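Local coordinates for protein fucose-binding lectin (Kordia periserrulae, PDB 6HTN) that binds fucosides, holding methyl alpha-L-fucopyranoside in pockets of a beta-propeller lectin that is assembled from several copies of the chain, at residues Gly112-Arg117 and Tyr130-Ser135; Thr55-Ser60 and Ala104-Asp109. All coordinates share one frame; numbering follows the deposited sequence.

Contact 1: Gly112-Arg117 and Tyr130-Ser135. With MFU (methyl alpha-L-fucopyranoside), chain H; MFU (methyl alpha-L-fucopyranoside), chain I.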
ATOM      1  N   GLY A 112       0.689  38.118  -4.055  1.00 33.38           N
ATOM      2  CA  GLY A 112       1.151  37.179  -5.091  1.00 31.09           C
ATOM      3  C   GLY A 112       2.187  36.184  -4.584  1.00 29.74           C
ATOM      4  O   GLY A 112       2.874  35.559  -5.426  1.00 30.28           O
ATOM      5  N   GLN A 113       2.341  36.046  -3.269  1.00 28.95           N
ATOM      6  CA  GLN A 113       3.258  35.040  -2.671  1.00 26.48           C
ATOM      7  C   GLN A 113       2.494  33.718  -2.568  1.00 25.36           C
ATOM      8  O   GLN A 113       1.408  33.691  -1.978  1.00 24.57           O
ATOM      9  CB  GLN A 113       3.759  35.470  -1.290  1.00 27.04           C
ATOM     10  CG  GLN A 113       4.563  34.417  -0.547  1.00 25.58           C
ATOM     11  CD  GLN A 113       5.814  34.017  -1.271  1.00 29.81           C
ATOM     12  OE1 GLN A 113       6.703  34.829  -1.482  1.00 31.06           O
ATOM     13  NE2 GLN A 113       5.954  32.741  -1.621  1.00 25.23           N
ATOM     14  N   ILE A 114       3.073  32.676  -3.132  1.00 22.21           N
ATOM     15  CA  ILE A 114       2.482  31.310  -2.991  1.00 22.23           C
ATOM     16  C   ILE A 114       2.747  30.793  -1.586  1.00 19.03           C
ATOM     17  O   ILE A 114       3.819  30.975  -1.015  1.00 21.08           O
ATOM     18  CB  ILE A 114       3.046  30.380  -4.098  1.00 21.03           C
ATOM     19  CG1 ILE A 114       2.223  29.089  -4.182  1.00 20.33           C
ATOM     20  CG2 ILE A 114       4.501  30.102  -3.892  1.00 21.73           C
ATOM     21  CD1 ILE A 114       0.829  29.256  -4.610  1.00 20.48           C
ATOM     22  N   HIS A 115       1.775  30.052  -1.081  1.00 18.59           N
ATOM     23  CA  HIS A 115       1.849  29.276   0.170  1.00 19.83           C
ATOM     24  C   HIS A 115       1.531  27.831  -0.195  1.00 16.81           C
ATOM     25  O   HIS A 115       0.524  27.621  -0.911  1.00 17.69           O
ATOM     26  CB  HIS A 115       0.833  29.798   1.177  1.00 21.34           C
ATOM     27  CG  HIS A 115       1.070  31.218   1.527  1.00 21.58           C
ATOM     28  ND1 HIS A 115       1.874  31.581   2.569  1.00 24.65           N
ATOM     29  CD2 HIS A 115       0.685  32.350   0.900  1.00 27.14           C
ATOM     30  CE1 HIS A 115       1.947  32.926   2.612  1.00 28.01           C
ATOM     31  NE2 HIS A 115       1.251  33.395   1.609  1.00 27.33           N
ATOM     32  N   ILE A 116       2.371  26.910   0.266  1.00 17.76           N
ATOM     33  CA  ILE A 116       2.151  25.473  -0.010  1.00 19.18           C
ATOM     34  C   ILE A 116       2.116  24.704   1.287  1.00 18.89           C
ATOM     35  O   ILE A 116       2.868  25.022   2.209  1.00 16.88           O
ATOM     36  CB  ILE A 116       3.271  24.950  -0.939  1.00 18.39           C
ATOM     37  CG1 ILE A 116       3.500  25.836  -2.163  1.00 18.38           C
ATOM     38  CG2 ILE A 116       2.986  23.487  -1.331  1.00 19.66           C
ATOM     39  CD1 ILE A 116       4.752  25.488  -2.902  1.00 19.57           C
ATOM     40  N   ARG A 117       1.237  23.726   1.340  1.00 17.36           N
ATOM     41  CA  ARG A 117       1.187  22.785   2.475  1.00 17.26           C
ATOM     42  C   ARG A 117       1.237  21.365   1.911  1.00 16.81           C
ATOM     43  O   ARG A 117       0.444  21.033   1.003  1.00 16.94           O
ATOM     44  CB  ARG A 117      -0.093  23.031   3.289  1.00 17.29           C
ATOM     45  CG  ARG A 117      -0.209  24.442   3.872  1.00 17.84           C
ATOM     46  CD  ARG A 117       0.842  24.676   4.934  1.00 18.31           C
ATOM     47  NE  ARG A 117       0.693  25.989   5.582  1.00 17.19           N
ATOM     48  CZ  ARG A 117       1.321  27.103   5.174  1.00 21.81           C
ATOM     49  NH1 ARG A 117       2.083  27.109   4.078  1.00 19.79           N
ATOM     50  NH2 ARG A 117       1.144  28.237   5.850  1.00 21.67           N
ATOM     51  N   TYR A 130       4.201  20.025   6.136  1.00 15.86           N
ATOM     52  CA  TYR A 130       5.359  20.846   5.783  1.00 15.90           C
ATOM     53  C   TYR A 130       4.853  22.073   5.055  1.00 17.56           C
ATOM     54  O   TYR A 130       3.951  21.994   4.223  1.00 18.09           O
ATOM     55  CB  TYR A 130       6.341  20.023   4.938  1.00 16.57           C
ATOM     56  CG  TYR A 130       6.705  18.729   5.595  1.00 17.77           C
ATOM     57  CD1 TYR A 130       7.456  18.719   6.747  1.00 18.36           C
ATOM     58  CD2 TYR A 130       6.244  17.522   5.090  1.00 18.83           C
ATOM     59  CE1 TYR A 130       7.738  17.527   7.401  1.00 18.67           C
ATOM     60  CE2 TYR A 130       6.533  16.327   5.741  1.00 18.51           C
ATOM     61  CZ  TYR A 130       7.261  16.335   6.907  1.00 20.60           C
ATOM     62  OH  TYR A 130       7.593  15.181   7.570  1.00 19.92           O
ATOM     63  N   CYS A 131       5.396  23.225   5.470  1.00 18.33           N
ATOM     64  CA  CYS A 131       4.818  24.526   5.075  1.00 18.66           C
ATOM     65  C   CYS A 131       5.849  25.379   4.355  1.00 16.41           C
ATOM     66  O   CYS A 131       7.019  25.480   4.823  1.00 19.34           O
ATOM     67  CB  CYS A 131       4.406  25.335   6.309  1.00 19.42           C
ATOM     68  SG  CYS A 131       3.261  24.450   7.394  1.00 20.77           S
ATOM     69  N   TRP A 132       5.409  25.979   3.272  1.00 18.21           N
ATOM     70  CA  TRP A 132       6.208  26.994   2.533  1.00 19.06           C
ATOM     71  C   TRP A 132       5.399  28.272   2.470  1.00 19.93           C
ATOM     72  O   TRP A 132       4.277  28.292   1.973  1.00 18.41           O
ATOM     73  CB  TRP A 132       6.545  26.507   1.115  1.00 18.66           C
ATOM     74  CG  TRP A 132       7.298  27.537   0.310  1.00 20.14           C
ATOM     75  CD1 TRP A 132       6.781  28.436  -0.558  1.00 21.86           C
ATOM     76  CD2 TRP A 132       8.717  27.684   0.284  1.00 21.36           C
ATOM     77  NE1 TRP A 132       7.783  29.141  -1.136  1.00 21.76           N
ATOM     78  CE2 TRP A 132       8.981  28.733  -0.623  1.00 20.93           C
ATOM     79  CE3 TRP A 132       9.762  27.057   0.942  1.00 22.25           C
ATOM     80  CZ2 TRP A 132      10.289  29.134  -0.900  1.00 23.32           C
ATOM     81  CZ3 TRP A 132      11.056  27.445   0.667  1.00 24.47           C
ATOM     82  CH2 TRP A 132      11.305  28.474  -0.248  1.00 24.51           C
ATOM     83  N   ASP A 133       6.024  29.377   2.948  1.00 21.37           N
ATOM     84  CA  ASP A 133       5.383  30.713   2.848  1.00 20.50           C
ATOM     85  C   ASP A 133       6.343  31.684   2.142  1.00 24.10           C
ATOM     86  O   ASP A 133       6.016  32.881   2.118  1.00 25.90           O
ATOM     87  CB  ASP A 133       5.057  31.242   4.231  1.00 22.01           C
ATOM     88  CG  ASP A 133       4.048  30.393   5.022  1.00 22.14           C
ATOM     89  OD1 ASP A 133       3.013  30.022   4.457  1.00 22.49           O
ATOM     90  OD2 ASP A 133       4.253  30.298   6.270  1.00 25.91           O
ATOM     91  N   GLY A 134       7.395  31.175   1.530  1.00 23.11           N
ATOM     92  CA  GLY A 134       8.296  31.993   0.702  1.00 26.39           C
ATOM     93  C   GLY A 134       9.721  32.055   1.175  1.00 28.81           C
ATOM     94  O   GLY A 134      10.528  32.636   0.436  1.00 31.82           O
ATOM     95  N   SER A 135      10.081  31.451   2.305  0.50 26.29           N
ATOM     96  CA  SER A 135      11.467  31.523   2.824  0.50 30.73           C
ATOM     97  C   SER A 135      12.081  30.121   2.967  0.50 30.01           C
ATOM     98  O   SER A 135      13.060  29.807   2.262  0.50 32.99           O
ATOM     99  CB  SER A 135      11.456  32.322   4.117  0.50 29.64           C
ATOM    100  OG  SER A 135      12.723  32.314   4.738  0.50 30.74           O
TER
HETATM  101  C1  MFU H 202      10.912  26.934  -5.194  1.00 21.88           C
HETATM  102  C2  MFU H 202      11.089  25.606  -4.460  1.00 19.05           C
HETATM  103  C3  MFU H 202      10.396  25.718  -3.105  1.00 21.24           C
HETATM  104  C4  MFU H 202       8.946  26.021  -3.317  1.00 19.71           C
HETATM  105  C5  MFU H 202       8.846  27.376  -4.070  1.00 20.36           C
HETATM  106  C6  MFU H 202       7.406  27.745  -4.332  1.00 18.88           C
HETATM  107  O1  MFU H 202      11.668  27.892  -4.434  1.00 25.44           O
HETATM  108  O2  MFU H 202      12.495  25.383  -4.317  1.00 22.62           O
HETATM  109  O3  MFU H 202      10.622  24.508  -2.376  1.00 22.00           O
HETATM  110  O4  MFU H 202       8.279  25.056  -4.121  1.00 20.81           O
HETATM  111  O5  MFU H 202       9.534  27.205  -5.374  1.00 21.28           O
HETATM  112  CM  MFU H 202      11.463  29.175  -5.055  1.00 30.02           C
HETATM  113  C1  MFU I 203       0.641  27.618   9.429  1.00 19.34           C
HETATM  114  C2  MFU I 203       0.592  26.171   9.894  1.00 18.82           C
HETATM  115  C3  MFU I 203      -0.840  25.712  10.063  1.00 16.86           C
HETATM  116  C4  MFU I 203      -1.682  25.956   8.894  1.00 17.42           C
HETATM  117  C5  MFU I 203      -1.573  27.436   8.547  1.00 17.50           C
HETATM  118  C6  MFU I 203      -2.362  27.846   7.370  1.00 20.63           C
HETATM  119  O1  MFU I 203       0.131  28.253  10.600  1.00 22.85           O
HETATM  120  O2  MFU I 203       1.405  25.981  11.047  1.00 20.80           O
HETATM  121  O3  MFU I 203      -0.813  24.312  10.470  1.00 17.86           O
HETATM  122  O4  MFU I 203      -1.133  25.267   7.701  1.00 17.95           O
HETATM  123  O5  MFU I 203      -0.215  27.856   8.400  1.00 18.82           O
HETATM  124  CM  MFU I 203       0.217  29.659  10.510  1.00 27.62           C
HETATM  125  O   HOH W   1       8.155  31.367  -3.028  1.00 23.75           O

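Contact 2: Thr55-Ser60 and Ala104-Asp109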
ATOM      1  N   THR A  55       0.034  20.140  -6.958  1.00 16.81           N
ATOM      2  CA  THR A  55      -0.698  21.416  -6.803  1.00 17.26           C
ATOM      3  C   THR A  55      -0.170  22.354  -7.896  1.00 18.95           C
ATOM      4  O   THR A  55       0.952  22.152  -8.391  1.00 19.49           O
ATOM      5  CB  THR A  55      -0.544  21.960  -5.368  1.00 16.99           C
ATOM      6  OG1 THR A  55      -1.530  23.014  -5.256  1.00 19.17           O
ATOM      7  CG2 THR A  55       0.847  22.395  -5.030  1.00 18.08           C
ATOM      8  N   SER A  56      -0.934  23.380  -8.228  1.00 18.75           N
ATOM      9  CA  SER A  56      -0.490  24.348  -9.251  1.00 17.67           C
ATOM     10  C   SER A  56      -1.145  25.684  -8.986  1.00 19.79           C
ATOM     11  O   SER A  56      -2.168  25.741  -8.292  1.00 19.53           O
ATOM     12  CB  SER A  56      -0.826  23.829 -10.629  1.00 17.52           C
ATOM     13  OG  SER A  56      -2.207  23.692 -10.830  1.00 18.45           O
ATOM     14  N   TRP A  57      -0.562  26.736  -9.536  1.00 20.16           N
ATOM     15  CA  TRP A  57      -1.173  28.089  -9.421  1.00 18.88           C
ATOM     16  C   TRP A  57      -0.778  28.886 -10.666  1.00 21.22           C
ATOM     17  O   TRP A  57       0.301  28.672 -11.213  1.00 20.84           O
ATOM     18  CB  TRP A  57      -0.704  28.783  -8.160  1.00 18.65           C
ATOM     19  CG  TRP A  57       0.751  29.103  -8.078  1.00 21.01           C
ATOM     20  CD1 TRP A  57       1.358  30.283  -8.403  1.00 19.84           C
ATOM     21  CD2 TRP A  57       1.796  28.242  -7.638  1.00 19.50           C
ATOM     22  NE1 TRP A  57       2.683  30.234  -8.152  1.00 21.85           N
ATOM     23  CE2 TRP A  57       3.004  28.981  -7.671  1.00 19.84           C
ATOM     24  CE3 TRP A  57       1.843  26.930  -7.162  1.00 21.76           C
ATOM     25  CZ2 TRP A  57       4.227  28.455  -7.304  1.00 20.90           C
ATOM     26  CZ3 TRP A  57       3.063  26.434  -6.765  1.00 19.89           C
ATOM     27  CH2 TRP A  57       4.242  27.168  -6.835  1.00 20.08           C
ATOM     28  N   LEU A  58      -1.613  29.871 -10.967  1.00 23.14           N
ATOM     29  CA  LEU A  58      -1.347  30.833 -12.072  1.00 25.38           C
ATOM     30  C   LEU A  58      -0.811  32.121 -11.495  1.00 28.62           C
ATOM     31  O   LEU A  58      -1.466  32.646 -10.547  1.00 31.02           O
ATOM     32  CB  LEU A  58      -2.654  31.112 -12.790  1.00 28.15           C
ATOM     33  CG  LEU A  58      -3.119  30.036 -13.759  1.00 27.56           C
ATOM     34  CD1 LEU A  58      -4.570  30.274 -14.140  1.00 29.41           C
ATOM     35  CD2 LEU A  58      -2.165  29.985 -14.981  1.00 28.39           C
ATOM     36  N   ASP A  59       0.302  32.619 -12.022  1.00 28.46           N
ATOM     37  CA  ASP A  59       0.791  33.956 -11.586  1.00 29.50           C
ATOM     38  C   ASP A  59       0.032  35.033 -12.369  1.00 28.78           C
ATOM     39  O   ASP A  59      -0.807  34.710 -13.226  1.00 29.51           O
ATOM     40  CB  ASP A  59       2.301  34.037 -11.622  1.00 29.22           C
ATOM     41  CG  ASP A  59       2.909  34.036 -13.004  1.00 28.51           C
ATOM     42  OD1 ASP A  59       2.201  34.450 -13.992  1.00 33.84           O
ATOM     43  OD2 ASP A  59       4.074  33.629 -13.092  1.00 32.87           O
ATOM     44  N   SER A  60       0.301  36.291 -12.034  1.00 36.18           N
ATOM     45  CA  SER A  60      -0.474  37.440 -12.602  1.00 41.30           C
ATOM     46  C   SER A  60      -0.207  37.562 -14.104  1.00 35.94           C
ATOM     47  O   SER A  60      -1.046  38.171 -14.788  1.00 40.48           O
ATOM     48  CB  SER A  60      -0.162  38.717 -11.862  1.00 37.51           C
ATOM     49  OG  SER A  60       1.216  38.987 -11.989  1.00 41.86           O
ATOM     50  N   ALA A 104      -0.883  17.594  -1.281  1.00 16.69           N
ATOM     51  CA  ALA A 104      -0.419  18.996  -1.332  1.00 16.13           C
ATOM     52  C   ALA A 104      -1.566  19.910  -1.727  1.00 14.98           C
ATOM     53  O   ALA A 104      -2.461  19.514  -2.473  1.00 17.92           O
ATOM     54  CB  ALA A 104       0.699  19.166  -2.312  1.00 17.47           C
ATOM     55  N   THR A 105      -1.545  21.125  -1.163  1.00 17.22           N
ATOM     56  CA  THR A 105      -2.471  22.192  -1.583  1.00 17.28           C
ATOM     57  C   THR A 105      -1.685  23.515  -1.524  1.00 15.68           C
ATOM     58  O   THR A 105      -0.603  23.563  -0.929  1.00 17.61           O
ATOM     59  CB  THR A 105      -3.758  22.201  -0.754  1.00 17.09           C
ATOM     60  OG1 THR A 105      -4.715  23.073  -1.378  1.00 18.81           O
ATOM     61  CG2 THR A 105      -3.503  22.644   0.662  1.00 16.85           C
ATOM     62  N   SER A 106      -2.220  24.547  -2.210  1.00 17.09           N
ATOM     63  CA  SER A 106      -1.495  25.825  -2.260  1.00 17.20           C
ATOM     64  C   SER A 106      -2.516  26.946  -2.483  1.00 15.66           C
ATOM     65  O   SER A 106      -3.623  26.692  -2.968  1.00 17.66           O
ATOM     66  CB  SER A 106      -0.451  25.823  -3.362  1.00 17.75           C
ATOM     67  OG  SER A 106      -1.011  25.633  -4.609  1.00 18.43           O
ATOM     68  N   TRP A 107      -2.089  28.158  -2.142  1.00 19.12           N
ATOM     69  CA  TRP A 107      -2.901  29.368  -2.424  1.00 18.46           C
ATOM     70  C   TRP A 107      -1.969  30.560  -2.577  1.00 17.36           C
ATOM     71  O   TRP A 107      -0.910  30.588  -2.011  1.00 18.50           O
ATOM     72  CB  TRP A 107      -3.954  29.609  -1.308  1.00 17.92           C
ATOM     73  CG  TRP A 107      -3.352  29.990   0.003  1.00 18.56           C
ATOM     74  CD1 TRP A 107      -3.215  31.255   0.513  1.00 20.59           C
ATOM     75  CD2 TRP A 107      -2.876  29.113   1.025  1.00 18.70           C
ATOM     76  NE1 TRP A 107      -2.631  31.216   1.736  1.00 22.64           N
ATOM     77  CE2 TRP A 107      -2.396  29.911   2.078  1.00 22.16           C
ATOM     78  CE3 TRP A 107      -2.710  27.723   1.103  1.00 18.63           C
ATOM     79  CZ2 TRP A 107      -1.854  29.358   3.239  1.00 23.48           C
ATOM     80  CZ3 TRP A 107      -2.165  27.188   2.232  1.00 21.26           C
ATOM     81  CH2 TRP A 107      -1.733  27.999   3.283  1.00 21.52           C
ATOM     82  N   LEU A 108      -2.466  31.573  -3.292  1.00 20.03           N
ATOM     83  CA  LEU A 108      -1.743  32.867  -3.483  1.00 25.08           C
ATOM     84  C   LEU A 108      -2.323  33.897  -2.506  1.00 23.98           C
ATOM     85  O   LEU A 108      -3.543  33.993  -2.443  1.00 29.63           O
ATOM     86  CB  LEU A 108      -1.966  33.343  -4.905  1.00 27.13           C
ATOM     87  CG  LEU A 108      -1.066  32.685  -5.952  1.00 28.99           C
ATOM     88  CD1 LEU A 108      -1.619  33.000  -7.343  1.00 32.60           C
ATOM     89  CD2 LEU A 108       0.401  33.110  -5.798  1.00 29.33           C
ATOM     90  N   ASP A 109      -1.480  34.576  -1.779  1.00 25.33           N
ATOM     91  CA  ASP A 109      -1.926  35.701  -0.909  1.00 27.12           C
ATOM     92  C   ASP A 109      -2.078  36.963  -1.769  1.00 30.65           C
ATOM     93  O   ASP A 109      -1.789  36.947  -2.990  1.00 28.21           O
ATOM     94  CB  ASP A 109      -1.023  35.856   0.303  1.00 25.52           C
ATOM     95  CG  ASP A 109       0.370  36.354   0.048  1.00 28.29           C
ATOM     96  OD1 ASP A 109       0.599  37.001  -1.037  1.00 30.85           O
ATOM     97  OD2 ASP A 109       1.233  36.092   0.921  1.00 31.96           O
TER
HETATM   98  O   HOH W   2      -3.014  26.944  -6.059  1.00 20.88           O

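Contact 1: Gly112-Arg117 and Tyr130-Ser135
Arg-117 and His-115 converge on one carboxylate oxygen, OD1 of Asp-133. The guanidinium reaches it end-on with two nitrogens, NH2 at 2.9 Å from OD1 in a salt bridge that uses the syn lone pair, and NH1 from above the carboxylate plane. His-115 ND1 donates an almost straight bond (171°) of 2.7 Å to the same OD1, the acceptor lying in the ring plane although ring and carboxylate are turned 57° apart. Three donors on one oxygen would favour a charged carboxylate and fix how the guanidinium is rotated. NE and NH2 serve the sugar in chain I, NE binding its O4 at 2.9 Å and NH2 its O5, while NH1 also bonds Ile-116 O. A bend at chi2 (-67°) folds the arginine back over Cys-131, whose SG and CB cover one guanidinium face.

On the other side of the sheet Trp-132, with CG opposite its own backbone N, lays an indole face under C4 and C5 of the fucoside in chain H, while Ile-114 CG2 and Ile-116 CD1 approach its methyl C6. A water accepts from both Trp-132 NE1 and Gln-113 NE2; the amide's other bond, 2.8 Å from NE2 to Ile-114 O, fixes its rotation. Ile-116 and Trp-132 form an antiparallel hydrogen-bonded pair, with Ile-116 N 2.9 Å from Trp-132 O. Second-shell bonds run from Asp-133 OD2 to Tyr-138 and from His-115 NE2 to Asp-109. The hairpin of strands 114-121 and 127-132 thus forms the middle of a four-stranded propeller blade, flanked by strands 103-108 and 138-139.

Contact 2: Thr55-Ser60 and Ala104-Asp109
Thr-55 and Ser-106 meet hydroxyl to hydroxyl, OG1 lying 2.7 Å from OG in a hydrogen bond whose direction is open. Thr-55 turns OG1 to the side away from its backbone N (chi1 -167°), which leaves CG2 between N and the carbonyl carbon and directed at Ser-106 and at Ala-104 CB, 4.2 Å from CG2. Ser-106 instead places OG between its own N and carbonyl carbon (chi1 60°), where it also lies 2.8 Å from the oxygen of a bridging water. That water donates to Ser-56 O at 2.7 Å and, weakly, to Ser-106 O, linking two strands that share no backbone hydrogen bond.

Strands 55-58 and 104-108 run nearly parallel, 15° apart, with axes 6.3 Å from each other at the closest. Each is part of the first strand of a four-stranded antiparallel blade, and their side-by-side packing joins successive blades of the beta-propeller; Thr-105 continues the series by bonding Ser-5 of the second subunit, and Ser-56 by bonding Thr-4 of its own chain.

Farther along, Leu-108 crosses Trp-57 at about a right angle. The indole CD1 lies 4.0 Å from Leu-108 CD2. The second leucine methyl, CD1, comes 3.2 Å from Leu-58 O. Trp-57 also stacks on His-65 of its own blade.

Overall arrangement
Contact 2 joins two blades, whereas contact 1 lies within the later of them; their centres are 9 Å apart. Strands 103-108 and 114-121, neighbours in that blade's sheet, connect them: Trp-107 O accepts from His-115 N at 2.9 Å. Across the blade boundary, Ile-114 CD1 packs 3.3 Å from Trp-57 CD2. The chain H fucoside occupies this boundary, with the nearest atoms of the Trp-57 side chain and the sugar about 4 Å apart and the Arg-67 and Glu-79 side of its pocket supplied by the earlier blade. The pocket of the chain I fucoside, which Arg-117 helps to form, is completed by Trp-37 of the second subunit, which bonds the sugar.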